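Local coordinates for protein restriction endonuclease THAI (Thermoplasma acidophilum, PDB 3NDH) that is a restriction endonuclease of the PDDEXK clan that binds its specific DNA site, intercalates without flipping bases and probably hydrolyses the DNA backbone, at residues R64-L69 with D135-H140. Residues are numbered along the deposited sequence; the frame is centred on the assembly and turned at random.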
loop_
_atom_site.group_PDB
_atom_site.type_symbol
_atom_site.label_atom_id
_atom_site.label_comp_id
_atom_site.label_asym_id
_atom_site.label_seq_id
_atom_site.Cartn_x
_atom_site.Cartn_y
_atom_site.Cartn_z
ATOM N N ARG A 64 4.057 10.025 -5.057
ATOM C CA ARG A 64 3.306 11.274 -5.207
ATOM C C ARG A 64 4.183 12.500 -5.011
ATOM O O ARG A 64 4.064 13.487 -5.718
ATOM C CB ARG A 64 2.135 11.341 -4.224
ATOM C CG ARG A 64 1.002 10.450 -4.560
ATOM C CD ARG A 64 -0.275 10.913 -3.867
ATOM N NE ARG A 64 -1.217 9.827 -3.817
ATOM C CZ ARG A 64 -1.871 9.453 -2.726
ATOM N NH1 ARG A 64 -1.738 10.124 -1.588
ATOM N NH2 ARG A 64 -2.690 8.428 -2.799
ATOM N N ILE A 65 5.062 12.422 -4.013
ATOM C CA ILE A 65 5.971 13.509 -3.686
ATOM C C ILE A 65 6.930 13.768 -4.851
ATOM O O ILE A 65 7.207 14.925 -5.216
ATOM C CB ILE A 65 6.743 13.224 -2.379
ATOM C CG1 ILE A 65 5.773 13.304 -1.198
ATOM C CG2 ILE A 65 7.893 14.196 -2.181
ATOM C CD1 ILE A 65 6.220 12.620 0.108
ATOM N N ILE A 66 7.453 12.703 -5.454
ATOM C CA ILE A 66 8.373 12.867 -6.574
ATOM C C ILE A 66 7.638 13.373 -7.806
ATOM O O ILE A 66 8.122 14.275 -8.493
ATOM C CB ILE A 66 9.147 11.551 -6.861
ATOM C CG1 ILE A 66 10.011 11.135 -5.655
ATOM C CG2 ILE A 66 9.991 11.666 -8.124
ATOM C CD1 ILE A 66 11.068 12.168 -5.243
ATOM N N SER A 67 6.459 12.828 -8.100
ATOM C CA SER A 67 5.683 13.375 -9.222
ATOM C C SER A 67 5.365 14.862 -9.031
ATOM O O SER A 67 5.335 15.632 -9.983
ATOM C CB SER A 67 4.389 12.605 -9.411
ATOM O OG SER A 67 4.656 11.242 -9.750
ATOM N N SER A 68 5.114 15.242 -7.786
ATOM C CA SER A 68 4.825 16.625 -7.444
ATOM C C SER A 68 6.026 17.544 -7.632
ATOM O O SER A 68 5.862 18.733 -7.966
ATOM C CB SER A 68 4.287 16.725 -6.028
ATOM O OG SER A 68 3.052 16.032 -5.927
ATOM N N LEU A 69 7.236 17.016 -7.451
ATOM C CA LEU A 69 8.439 17.783 -7.798
ATOM C C LEU A 69 8.467 18.088 -9.283
ATOM O O LEU A 69 8.817 19.176 -9.680
ATOM C CB LEU A 69 9.698 17.010 -7.373
ATOM C CG LEU A 69 11.025 17.706 -7.627
ATOM C CD1 LEU A 69 11.182 18.918 -6.743
ATOM C CD2 LEU A 69 12.146 16.685 -7.418
ATOM N N ASP A 135 13.081 5.492 -18.347
ATOM C CA ASP A 135 13.853 6.335 -17.423
ATOM C C ASP A 135 13.417 6.068 -15.997
ATOM O O ASP A 135 12.226 5.916 -15.740
ATOM C CB ASP A 135 13.637 7.821 -17.746
ATOM C CG ASP A 135 14.314 8.259 -19.035
ATOM O OD1 ASP A 135 15.255 7.572 -19.498
ATOM O OD2 ASP A 135 13.886 9.307 -19.573
ATOM N N LEU A 136 14.394 6.004 -15.099
ATOM C CA LEU A 136 14.181 5.668 -13.702
ATOM C C LEU A 136 14.639 6.815 -12.809
ATOM O O LEU A 136 15.737 7.351 -12.981
ATOM C CB LEU A 136 14.970 4.403 -13.370
ATOM C CG LEU A 136 15.120 3.953 -11.921
ATOM C CD1 LEU A 136 13.767 3.642 -11.299
ATOM C CD2 LEU A 136 16.035 2.736 -11.849
ATOM N N ILE A 137 13.764 7.213 -11.877
ATOM C CA ILE A 137 14.132 8.065 -10.746
ATOM C C ILE A 137 14.142 7.151 -9.518
ATOM O O ILE A 137 13.111 6.607 -9.125
ATOM C CB ILE A 137 13.174 9.245 -10.520
ATOM C CG1 ILE A 137 13.195 10.185 -11.732
ATOM C CG2 ILE A 137 13.567 10.021 -9.236
ATOM C CD1 ILE A 137 12.133 11.309 -11.658
ATOM N N LEU A 138 15.341 6.920 -8.973
ATOM C CA LEU A 138 15.565 6.065 -7.826
ATOM C C LEU A 138 15.943 6.910 -6.621
ATOM O O LEU A 138 16.905 7.635 -6.671
ATOM C CB LEU A 138 16.683 5.057 -8.129
ATOM C CG LEU A 138 17.086 4.124 -6.982
ATOM C CD1 LEU A 138 16.018 3.126 -6.676
ATOM C CD2 LEU A 138 18.424 3.429 -7.309
ATOM N N VAL A 139 15.173 6.800 -5.542
ATOM C CA VAL A 139 15.513 7.491 -4.308
ATOM C C VAL A 139 16.074 6.497 -3.307
ATOM O O VAL A 139 15.397 5.567 -2.871
ATOM C CB VAL A 139 14.298 8.179 -3.676
ATOM C CG1 VAL A 139 14.766 9.095 -2.550
ATOM C CG2 VAL A 139 13.497 8.961 -4.703
ATOM N N HIS A 140 17.347 6.700 -2.986
ATOM C CA HIS A 140 18.038 5.910 -1.986
ATOM C C HIS A 140 17.996 6.653 -0.658
ATOM O O HIS A 140 18.656 7.657 -0.476
ATOM C CB HIS A 140 19.465 5.660 -2.442
ATOM C CG HIS A 140 20.337 5.059 -1.400
ATOM N ND1 HIS A 140 21.692 5.297 -1.341
ATOM C CD2 HIS A 140 20.053 4.223 -0.380
ATOM C CE1 HIS A 140 22.203 4.637 -0.317
ATOM N NE2 HIS A 140 21.231 3.978 0.284
#
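Ile66 carries the helix side of this contact and meets Ile137 and Val139 on the strand. All three side chains are buried, and the packing is purely apolar. The two branches of Ile66 divide the work. Ile66 CG2 lies 4.1 Å from Ile137 CG2 and equally near Ile137 CD1, the two isoleucines passing alongside each other in opposite directions. The longer branch ends tip to tip with Val139, with Ile66 CD1 4.1 Å from Val139 CG2. In Ile66, chi1 (-62°) sets CG2 anti to the backbone N and CG1 anti to the carbonyl carbon, and the chi2 turn of -60° places CD1 at Val139. The CA atoms of Ile66 and Ile137 are 8.6 Å apart, and the methyl groups bridge that gap.

Behind the contact, Ser68 bonds back to Arg64 within the helix. Arg64 O accepts hydrogen bonds from Ser68 N (2.9 Å) and Ser68 OG (2.7 Å), from opposite faces of its carbonyl plane.

Ile137 and Val139 also touch Val149 of strand 146-152, while Ile66 rests on Ile101, a sodium-site residue of strand 97-105. Helix 58-74 thus packs on a central strand of the mixed sheet, consistent with the PDDEXK nuclease core. Helix 27-46 adds Phe41 against Val139, and Trp218 of the second subunit covers Ile65 and Ser68.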